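Local coordinates for hemopexin fold protein CP4 (Vigna unguiculata, PDB 3OYO) that is a cowpea seed protein of uncertain function that folds as a four-bladed hemopexin-type beta-propeller and binds a calcium ion, at residues 129-134 / 138-143; 184-189 / 214-219; 193-198 / 203-208. All coordinates share one frame; numbering follows the deposited sequence.

Contact 1: 129-134 / 138-143; sequences EVYLFK and YVRIAY
Arg140 lays the aliphatic start of its side chain over one face of the Tyr131 ring, with Arg140 CG 3.5 Å from Tyr131 CE1. The two face each other as a non-hydrogen-bonded pair in an antiparallel hairpin, the second and third strands of one four-stranded blade of the hemopexin propeller. Arginine and tyrosine run side by side until the arginine chain bends at chi2 (136°) and again at chi3 (58°), turning the guanidinium toward Glu129. There the carboxylate atom OE1 comes to the guanidinium edge, in its plane, and the two form a salt bridge; the bond from Arg140 NE to Glu129 OE1 is weak at 3.4 Å, and the exact place of NH2 is less sure. Lys201 NZ lies close to Arg140 NE, so the carboxylate probably eases two neighbouring positive charges. With an alanine at Arg140, this face of Tyr131 would probably lose its cover and the Glu129 carboxylate its charged mate across the hairpin. On the same side of the sheet, Phe133 CD1 packs on Tyr138 CB at 3.4 Å. The opposite side is aliphatic: Leu132 CD1 meets Ile141 CG2 at 3.8 Å and Val139 CG1 at 4.1 Å, with Phe66 of strand 64-67 also packing on Leu132. Four backbone bonds join the strands, the straightest from Leu132 N to Val139 O (2.9 Å, 170° at the hydrogen). Beyond the strand end, Tyr143 OH hydrogen-bonds with Glu69, while Val130 CG2 sits near the plane of its ring, 3.9 Å from Tyr143 CD1.

Contact 2: 184-189 / 214-219; sequences YLFKGQ and DGWPVL
An aromatic cluster in the last blade of the propeller brings Tyr184 and Phe186 of strand 182-187 together with Trp216, the first residue to leave helical geometry after helix 212-215. Tyr184 and Phe186 stand two residues apart on the same side of their strand, and each meets a different part of the indole. Trp216 turns the edge of its six-membered ring to the face of Tyr184 in a T-shaped pair: the planes stand at 75°, and Trp216 CZ2 lies over the centre of the tyrosine ring, 4.1 Å above its plane. Within this pair the closest atoms are Trp216 CZ2 and Tyr184 CD1, 4.2 Å apart. Phe186 meets the indole obliquely, its ring 47° from the five-membered ring. Trp216 NE1 lies at the edge of the phenylalanine, 3.8 Å from Phe186 CE1, and Phe186 CZ reaches Trp216 CZ2 at 4.0 Å. The tryptophan side chain crosses that of Phe186 at about a right angle, and CZ2 touches both aromatic residues of the strand. These ring contacts are all that joins the two segments, and the area involved is small, though all three residues are buried. In the backbone after the tryptophan, Leu219 N bonds to Trp216 O at 2.9 Å and holds the short turn that follows. The cluster continues into neighbouring elements: Tyr191 of strand 190-195 and Phe18 of strand 15-20 each form an edge-to-face pair with Trp216, and Leu27 of strand 23-28 also packs on it, tying the last blade to the first.

Contact 3: 193-198 / 203-208; sequences RIDFTP and DTLVGN
Backbone hydrogen bonds carry most of the contact between 193-198 and 203-208. Asp195 and Leu205 form a hydrogen-bonded antiparallel pair that exchanges two bonds: Leu205 N to Asp195 O at 2.8 Å, almost straight at the hydrogen (173°), and Asp195 N to Leu205 O at 2.9 Å, where the donor stands 30° off the carbonyl plane. Gly207 N adds a third, to Arg193 O. The non-hydrogen-bonded pair Ile194 and Val206 lies between these rungs, and there the CA of Ile194 makes a CH contact with Leu205 O.

Van der Waals contacts lie on both sides of the ladder. Ile194 CG2 meets Val206 CG2 at 4.0 Å, and Ile194 CB lies equally far from Thr204 CG2. On the other side, Asp195 and Leu205 point the same way, their CB atoms 3.9 Å apart. With Asp195 CG anti to the backbone N (chi1 -180°), the carboxylate lies alongside Leu205, its CG 4.2 Å from Leu205 CD1, at a partly exposed edge.

Polar ends are met by water and by nearby residues. One water can donate to Asp195 OD1 and to Asp203 O, 2.8 Å from the latter, though more acceptors surround it than it has protons; it also lies 3.3 Å from Thr197 OG1, bridging the two segments near the connecting loop. Thr204 OG1 bonds to Lys201 O of the connecting loop, and Arg193 NH1 makes a salt bridge with Glu182.

Strand 205-211 is the fourth strand and one edge of its sheet, after 173-176, 182-187 and 190-195, so this is the last hairpin of an antiparallel four-stranded meander, the blade of a hemopexin-type propeller.

How the contacts relate
Contacts 1 and 2 are buried, whereas contact 3 is partly exposed. Contacts 1 and 3 are both hairpins with a backbone ladder, but of successive blades: contact 1 joins the second and third strands of its blade, with extensive buried packing and a salt bridge, and contact 3 the third and fourth, a smaller interface bridged by water. Contact 2 has rings in place of a ladder and reaches from strand 182-187 to the turn beyond helix 212-215. It shares a blade with contact 3, touching it where Tyr184 CE1 meets Arg193 CD at 3.9 Å. Contacts 1 and 3 meet between blades, with Tyr131 OH 4.1 Å from Pro198 CA; contacts 1 and 2 do not touch.

Contact 1: 129-134 / 138-143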
loop_
_atom_site.group_PDB
_atom_site.type_symbol
_atom_site.label_atom_id
_atom_site.label_comp_id
_atom_site.label_asym_id
_atom_site.label_seq_id
_atom_site.Cartn_x
_atom_site.Cartn_y
_atom_site.Cartn_z
ATOM N N GLU A 129 -3.782 -12.945 4.522
ATOM C CA GLU A 129 -4.771 -11.883 4.518
ATOM C C GLU A 129 -4.202 -10.511 4.156
ATOM O O GLU A 129 -3.063 -10.169 4.491
ATOM C CB GLU A 129 -5.534 -11.846 5.854
ATOM C CG GLU A 129 -5.953 -13.264 6.374
ATOM C CD GLU A 129 -7.142 -13.222 7.329
ATOM O OE1 GLU A 129 -7.302 -12.204 8.043
ATOM O OE2 GLU A 129 -7.906 -14.207 7.364
ATOM N N VAL A 130 -5.019 -9.720 3.475
ATOM C CA VAL A 130 -4.642 -8.375 3.095
ATOM C C VAL A 130 -5.872 -7.506 3.240
ATOM O O VAL A 130 -6.973 -7.922 2.902
ATOM C CB VAL A 130 -4.155 -8.297 1.634
ATOM C CG1 VAL A 130 -3.873 -6.838 1.229
ATOM C CG2 VAL A 130 -2.909 -9.209 1.402
ATOM N N TYR A 131 -5.680 -6.315 3.781
ATOM C CA TYR A 131 -6.737 -5.342 3.978
ATOM C C TYR A 131 -6.807 -4.443 2.760
ATOM O O TYR A 131 -5.828 -3.816 2.406
ATOM C CB TYR A 131 -6.447 -4.488 5.208
ATOM C CG TYR A 131 -6.602 -5.188 6.524
ATOM C CD1 TYR A 131 -7.832 -5.204 7.194
ATOM C CD2 TYR A 131 -5.515 -5.838 7.111
ATOM C CE1 TYR A 131 -7.977 -5.841 8.430
ATOM C CE2 TYR A 131 -5.650 -6.498 8.351
ATOM C CZ TYR A 131 -6.887 -6.494 8.996
ATOM O OH TYR A 131 -7.003 -7.153 10.209
ATOM N N LEU A 132 -7.977 -4.376 2.141
ATOM C CA LEU A 132 -8.214 -3.481 1.003
ATOM C C LEU A 132 -9.106 -2.320 1.439
ATOM O O LEU A 132 -10.139 -2.530 2.111
ATOM C CB LEU A 132 -8.869 -4.246 -0.167
ATOM C CG LEU A 132 -8.279 -5.591 -0.636
ATOM C CD1 LEU A 132 -9.166 -6.167 -1.750
ATOM C CD2 LEU A 132 -6.840 -5.455 -1.126
ATOM N N PHE A 133 -8.740 -1.108 1.055
ATOM C CA PHE A 133 -9.512 0.097 1.401
ATOM C C PHE A 133 -10.020 0.857 0.156
ATOM O O PHE A 133 -9.265 1.084 -0.787
ATOM C CB PHE A 133 -8.663 1.053 2.251
ATOM C CG PHE A 133 -8.200 0.457 3.526
ATOM C CD1 PHE A 133 -9.088 0.308 4.608
ATOM C CD2 PHE A 133 -6.910 -0.049 3.637
ATOM C CE1 PHE A 133 -8.658 -0.278 5.804
ATOM C CE2 PHE A 133 -6.495 -0.647 4.786
ATOM C CZ PHE A 133 -7.344 -0.751 5.895
ATOM N N LYS A 134 -11.303 1.235 0.164
ATOM C CA LYS A 134 -11.906 1.960 -0.985
ATOM C C LYS A 134 -12.984 2.848 -0.382
ATOM O O LYS A 134 -13.976 2.343 0.097
ATOM C CB LYS A 134 -12.549 1.046 -2.036
ATOM C CG LYS A 134 -13.312 1.816 -3.170
ATOM C CD LYS A 134 -12.406 2.801 -3.949
ATOM C CE LYS A 134 -13.124 3.494 -5.128
ATOM N NZ LYS A 134 -13.360 2.445 -6.225
ATOM N N TYR A 138 -13.776 -1.177 3.743
ATOM C CA TYR A 138 -12.616 -2.060 3.683
ATOM C C TYR A 138 -13.114 -3.495 3.685
ATOM O O TYR A 138 -14.288 -3.759 4.005
ATOM C CB TYR A 138 -11.654 -1.853 4.851
ATOM C CG TYR A 138 -12.117 -2.480 6.129
ATOM C CD1 TYR A 138 -12.956 -1.782 7.009
ATOM C CD2 TYR A 138 -11.731 -3.754 6.460
ATOM C CE1 TYR A 138 -13.395 -2.370 8.187
ATOM C CE2 TYR A 138 -12.171 -4.350 7.621
ATOM C CZ TYR A 138 -13.005 -3.651 8.469
ATOM O OH TYR A 138 -13.419 -4.265 9.602
ATOM N N VAL A 139 -12.243 -4.422 3.266
ATOM C CA VAL A 139 -12.536 -5.824 3.305
ATOM C C VAL A 139 -11.178 -6.560 3.324
ATOM O O VAL A 139 -10.202 -6.073 2.743
ATOM C CB VAL A 139 -13.339 -6.267 2.036
ATOM C CG1 VAL A 139 -12.407 -6.370 0.823
ATOM C CG2 VAL A 139 -14.075 -7.543 2.278
ATOM N N ARG A 140 -11.141 -7.726 3.981
ATOM C CA ARG A 140 -9.956 -8.561 3.960
ATOM C C ARG A 140 -10.084 -9.580 2.857
ATOM O O ARG A 140 -11.171 -10.049 2.564
ATOM C CB ARG A 140 -9.735 -9.248 5.303
ATOM C CG ARG A 140 -9.522 -8.294 6.434
ATOM C CD ARG A 140 -10.310 -8.709 7.652
ATOM N NE ARG A 140 -9.958 -10.053 8.093
ATOM C CZ ARG A 140 -10.760 -10.888 8.775
ATOM N NH1 ARG A 140 -11.988 -10.564 9.131
ATOM N NH2 ARG A 140 -10.316 -12.076 9.091
ATOM N N ILE A 141 -8.967 -9.874 2.207
ATOM C CA ILE A 141 -8.893 -10.901 1.178
ATOM C C ILE A 141 -7.665 -11.768 1.434
ATOM O O ILE A 141 -6.666 -11.259 1.894
ATOM C CB ILE A 141 -8.854 -10.265 -0.272
ATOM C CG1 ILE A 141 -8.975 -11.363 -1.324
ATOM C CG2 ILE A 141 -7.633 -9.373 -0.514
ATOM C CD1 ILE A 141 -9.171 -10.813 -2.736
ATOM N N ALA A 142 -7.742 -13.082 1.143
ATOM C CA ALA A 142 -6.584 -13.973 1.182
ATOM C C ALA A 142 -6.052 -14.032 -0.224
ATOM O O ALA A 142 -6.761 -14.476 -1.134
ATOM C CB ALA A 142 -6.987 -15.407 1.680
ATOM N N TYR A 143 -4.810 -13.587 -0.415
ATOM C CA TYR A 143 -4.278 -13.466 -1.764
ATOM C C TYR A 143 -4.006 -14.793 -2.542
ATOM O O TYR A 143 -3.981 -14.784 -3.780
ATOM C CB TYR A 143 -3.056 -12.508 -1.817
ATOM C CG TYR A 143 -1.815 -13.033 -1.149
ATOM C CD1 TYR A 143 -1.428 -12.539 0.093
ATOM C CD2 TYR A 143 -1.026 -14.033 -1.760
ATOM C CE1 TYR A 143 -0.294 -13.015 0.719
ATOM C CE2 TYR A 143 0.110 -14.537 -1.130
ATOM C CZ TYR A 143 0.462 -14.016 0.115
ATOM O OH TYR A 143 1.599 -14.475 0.773
#

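Contact 2: 184-189 / 214-219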
loop_
_atom_site.group_PDB
_atom_site.type_symbol
_atom_site.label_atom_id
_atom_site.label_comp_id
_atom_site.label_asym_id
_atom_site.label_seq_id
_atom_site.Cartn_x
_atom_site.Cartn_y
_atom_site.Cartn_z
ATOM N N TYR A 184 1.534 1.681 8.663
ATOM C CA TYR A 184 1.467 3.123 8.535
ATOM C C TYR A 184 0.357 3.428 7.566
ATOM O O TYR A 184 0.260 2.764 6.518
ATOM C CB TYR A 184 2.810 3.655 7.992
ATOM C CG TYR A 184 3.945 3.509 8.976
ATOM C CD1 TYR A 184 4.096 4.416 10.032
ATOM C CD2 TYR A 184 4.862 2.448 8.871
ATOM C CE1 TYR A 184 5.173 4.284 10.928
ATOM C CE2 TYR A 184 5.929 2.322 9.772
ATOM C CZ TYR A 184 6.067 3.247 10.788
ATOM O OH TYR A 184 7.095 3.100 11.695
ATOM N N LEU A 185 -0.468 4.419 7.908
ATOM C CA LEU A 185 -1.594 4.852 7.067
ATOM C C LEU A 185 -1.315 6.268 6.592
ATOM O O LEU A 185 -0.798 7.079 7.369
ATOM C CB LEU A 185 -2.932 4.821 7.845
ATOM C CG LEU A 185 -3.299 3.614 8.727
ATOM C CD1 LEU A 185 -4.752 3.771 9.238
ATOM C CD2 LEU A 185 -3.081 2.270 7.992
ATOM N N PHE A 186 -1.646 6.574 5.343
ATOM C CA PHE A 186 -1.330 7.910 4.778
ATOM C C PHE A 186 -2.634 8.482 4.205
ATOM O O PHE A 186 -3.417 7.756 3.582
ATOM C CB PHE A 186 -0.258 7.813 3.678
ATOM C CG PHE A 186 1.073 7.297 4.153
ATOM C CD1 PHE A 186 2.061 8.178 4.632
ATOM C CD2 PHE A 186 1.352 5.933 4.127
ATOM C CE1 PHE A 186 3.296 7.690 5.057
ATOM C CE2 PHE A 186 2.581 5.445 4.552
ATOM C CZ PHE A 186 3.561 6.327 5.015
ATOM N N LYS A 187 -2.909 9.755 4.499
ATOM C CA LYS A 187 -4.112 10.431 4.006
ATOM C C LYS A 187 -3.752 11.888 3.701
ATOM O O LYS A 187 -3.251 12.604 4.569
ATOM C CB LYS A 187 -5.221 10.373 5.051
ATOM C CG LYS A 187 -6.562 10.080 4.498
ATOM C CD LYS A 187 -7.116 11.183 3.615
ATOM C CE LYS A 187 -8.525 10.891 3.074
ATOM N NZ LYS A 187 -9.490 10.433 4.130
ATOM N N GLY A 188 -3.946 12.307 2.461
ATOM C CA GLY A 188 -3.526 13.654 2.014
ATOM C C GLY A 188 -2.056 13.926 2.283
ATOM O O GLY A 188 -1.186 13.306 1.660
ATOM N N GLN A 189 -1.792 14.830 3.231
ATOM C CA GLN A 189 -0.461 15.251 3.636
ATOM C C GLN A 189 -0.034 14.612 4.966
ATOM O O GLN A 189 1.115 14.759 5.378
ATOM C CB GLN A 189 -0.444 16.765 3.866
ATOM C CG GLN A 189 -0.764 17.612 2.669
ATOM C CD GLN A 189 -0.691 19.125 2.978
ATOM O OE1 GLN A 189 -0.944 19.952 2.108
ATOM N NE2 GLN A 189 -0.337 19.475 4.218
ATOM N N ASP A 214 7.049 15.718 8.342
ATOM C CA ASP A 214 7.664 15.779 9.666
ATOM C C ASP A 214 8.033 14.415 10.193
ATOM O O ASP A 214 9.013 14.273 10.928
ATOM C CB ASP A 214 6.724 16.470 10.676
ATOM C CG ASP A 214 6.583 17.931 10.403
ATOM O OD1 ASP A 214 7.572 18.549 9.980
ATOM O OD2 ASP A 214 5.491 18.479 10.581
ATOM N N GLY A 215 7.250 13.409 9.847
ATOM C CA GLY A 215 7.558 12.051 10.261
ATOM C C GLY A 215 8.610 11.427 9.378
ATOM O O GLY A 215 9.344 10.576 9.828
ATOM N N TRP A 216 8.672 11.888 8.124
ATOM C CA TRP A 216 9.635 11.392 7.130
ATOM C C TRP A 216 10.316 12.609 6.498
ATOM O O TRP A 216 10.186 12.817 5.265
ATOM C CB TRP A 216 8.923 10.564 6.017
ATOM C CG TRP A 216 7.946 9.537 6.527
ATOM C CD1 TRP A 216 6.711 9.775 7.077
ATOM C CD2 TRP A 216 8.128 8.116 6.558
ATOM N NE1 TRP A 216 6.124 8.603 7.444
ATOM C CE2 TRP A 216 6.955 7.562 7.136
ATOM C CE3 TRP A 216 9.151 7.255 6.138
ATOM C CZ2 TRP A 216 6.779 6.187 7.318
ATOM C CZ3 TRP A 216 8.979 5.865 6.327
ATOM C CH2 TRP A 216 7.800 5.351 6.911
ATOM N N PRO A 217 11.033 13.419 7.333
ATOM C CA PRO A 217 11.656 14.687 6.905
ATOM C C PRO A 217 12.536 14.542 5.663
ATOM O O PRO A 217 12.669 15.501 4.898
ATOM C CB PRO A 217 12.499 15.106 8.131
ATOM C CG PRO A 217 12.716 13.835 8.879
ATOM C CD PRO A 217 11.406 13.104 8.731
ATOM N N VAL A 218 13.110 13.346 5.454
ATOM C CA VAL A 218 13.928 13.084 4.263
ATOM C C VAL A 218 13.160 13.290 2.949
ATOM O O VAL A 218 13.773 13.395 1.892
ATOM C CB VAL A 218 14.616 11.686 4.299
ATOM C CG1 VAL A 218 13.665 10.560 3.789
ATOM C CG2 VAL A 218 15.882 11.687 3.523
ATOM N N LEU A 219 11.831 13.389 2.997
ATOM C CA LEU A 219 11.077 13.548 1.743
ATOM C C LEU A 219 10.954 15.026 1.409
ATOM O O LEU A 219 10.541 15.416 0.302
ATOM C CB LEU A 219 9.695 12.867 1.833
ATOM C CG LEU A 219 9.662 11.346 2.028
ATOM C CD1 LEU A 219 8.237 10.944 2.047
ATOM C CD2 LEU A 219 10.461 10.595 0.951
#

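Contact 3: 193-198 / 203-208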
loop_
_atom_site.group_PDB
_atom_site.type_symbol
_atom_site.label_atom_id
_atom_site.label_comp_id
_atom_site.label_asym_id
_atom_site.label_seq_id
_atom_site.Cartn_x
_atom_site.Cartn_y
_atom_site.Cartn_z
ATOM N N ARG A 193 0.611 6.018 12.685
ATOM C CA ARG A 193 1.047 4.656 12.951
ATOM C C ARG A 193 -0.031 3.911 13.728
ATOM O O ARG A 193 -0.713 4.490 14.587
ATOM C CB ARG A 193 2.361 4.667 13.759
ATOM C CG ARG A 193 2.920 3.283 14.060
ATOM C CD ARG A 193 4.329 3.357 14.673
ATOM N NE ARG A 193 4.400 4.179 15.868
ATOM C CZ ARG A 193 4.447 3.717 17.113
ATOM N NH1 ARG A 193 4.399 2.404 17.379
ATOM N NH2 ARG A 193 4.538 4.576 18.098
ATOM N N ILE A 194 -0.169 2.618 13.404
ATOM C CA ILE A 194 -1.105 1.712 14.081
ATOM C C ILE A 194 -0.497 0.365 14.514
ATOM O O ILE A 194 0.498 -0.131 13.946
ATOM C CB ILE A 194 -2.380 1.401 13.233
ATOM C CG1 ILE A 194 -2.056 0.538 11.996
ATOM C CG2 ILE A 194 -3.169 2.677 12.965
ATOM C CD1 ILE A 194 -3.316 -0.092 11.304
ATOM N N ASP A 195 -1.121 -0.224 15.527
ATOM C CA ASP A 195 -0.759 -1.548 15.986
ATOM C C ASP A 195 -2.053 -2.353 15.874
ATOM O O ASP A 195 -3.013 -2.084 16.605
ATOM C CB ASP A 195 -0.262 -1.475 17.439
ATOM C CG ASP A 195 0.150 -2.843 17.996
ATOM O OD1 ASP A 195 -0.695 -3.747 18.076
ATOM O OD2 ASP A 195 1.334 -3.003 18.330
ATOM N N PHE A 196 -2.085 -3.309 14.938
ATOM C CA PHE A 196 -3.318 -4.050 14.668
ATOM C C PHE A 196 -3.124 -5.496 15.116
ATOM O O PHE A 196 -2.002 -5.960 15.293
ATOM C CB PHE A 196 -3.742 -3.948 13.183
ATOM C CG PHE A 196 -2.777 -4.612 12.243
ATOM C CD1 PHE A 196 -2.921 -5.975 11.919
ATOM C CD2 PHE A 196 -1.710 -3.902 11.695
ATOM C CE1 PHE A 196 -1.988 -6.638 11.132
ATOM C CE2 PHE A 196 -0.758 -4.567 10.874
ATOM C CZ PHE A 196 -0.911 -5.925 10.589
ATOM N N THR A 197 -4.236 -6.185 15.363
ATOM C CA THR A 197 -4.224 -7.604 15.766
ATOM C C THR A 197 -5.334 -8.318 15.003
ATOM O O THR A 197 -6.515 -8.111 15.296
ATOM C CB THR A 197 -4.308 -7.793 17.321
ATOM O OG1 THR A 197 -5.221 -6.859 17.900
ATOM C CG2 THR A 197 -2.944 -7.547 17.957
ATOM N N PRO A 198 -4.958 -9.114 13.971
ATOM C CA PRO A 198 -5.887 -9.820 13.083
ATOM C C PRO A 198 -7.076 -10.473 13.799
ATOM O O PRO A 198 -6.923 -11.049 14.893
ATOM C CB PRO A 198 -4.997 -10.857 12.392
ATOM C CG PRO A 198 -3.712 -10.206 12.307
ATOM C CD PRO A 198 -3.563 -9.401 13.596
ATOM N N ASP A 203 -9.564 -3.878 18.350
ATOM C CA ASP A 203 -8.406 -3.724 19.242
ATOM C C ASP A 203 -7.158 -3.018 18.633
ATOM O O ASP A 203 -6.044 -3.157 19.133
ATOM C CB ASP A 203 -8.030 -5.091 19.795
ATOM C CG ASP A 203 -8.888 -5.474 20.968
ATOM O OD1 ASP A 203 -8.776 -4.785 22.005
ATOM O OD2 ASP A 203 -9.695 -6.407 20.846
ATOM N N THR A 204 -7.375 -2.266 17.557
ATOM C CA THR A 204 -6.322 -1.487 16.904
ATOM C C THR A 204 -5.904 -0.346 17.817
ATOM O O THR A 204 -6.754 0.333 18.438
ATOM C CB THR A 204 -6.816 -0.960 15.535
ATOM O OG1 THR A 204 -7.163 -2.079 14.733
ATOM C CG2 THR A 204 -5.759 -0.106 14.786
ATOM N N LEU A 205 -4.580 -0.176 17.915
ATOM C CA LEU A 205 -3.995 0.981 18.598
ATOM C C LEU A 205 -3.583 1.995 17.560
ATOM O O LEU A 205 -3.134 1.642 16.506
ATOM C CB LEU A 205 -2.795 0.603 19.463
ATOM C CG LEU A 205 -2.940 -0.564 20.444
ATOM C CD1 LEU A 205 -1.635 -0.741 21.118
ATOM C CD2 LEU A 205 -4.040 -0.318 21.493
ATOM N N VAL A 206 -3.768 3.268 17.871
ATOM C CA VAL A 206 -3.440 4.331 16.938
ATOM C C VAL A 206 -2.603 5.400 17.645
ATOM O O VAL A 206 -2.781 5.649 18.850
ATOM C CB VAL A 206 -4.717 4.930 16.279
ATOM C CG1 VAL A 206 -5.541 5.679 17.262
ATOM C CG2 VAL A 206 -4.364 5.806 15.121
ATOM N N GLY A 207 -1.675 5.989 16.887
ATOM C CA GLY A 207 -0.756 7.029 17.388
ATOM C C GLY A 207 -1.391 8.355 17.084
ATOM O O GLY A 207 -2.450 8.375 16.469
ATOM N N ASN A 208 -0.764 9.466 17.469
ATOM C CA ASN A 208 -1.275 10.781 17.028
ATOM C C ASN A 208 -0.875 11.038 15.560
ATOM O O ASN A 208 0.161 10.538 15.074
ATOM C CB ASN A 208 -0.856 11.929 17.969
ATOM C CG ASN A 208 0.569 11.788 18.453
ATOM O OD1 ASN A 208 1.493 11.733 17.652
ATOM N ND2 ASN A 208 0.755 11.708 19.774
HETATM O O HOH W 1 1.644 8.530 14.674
HETATM O O HOH W 2 -3.497 -4.169 18.558
#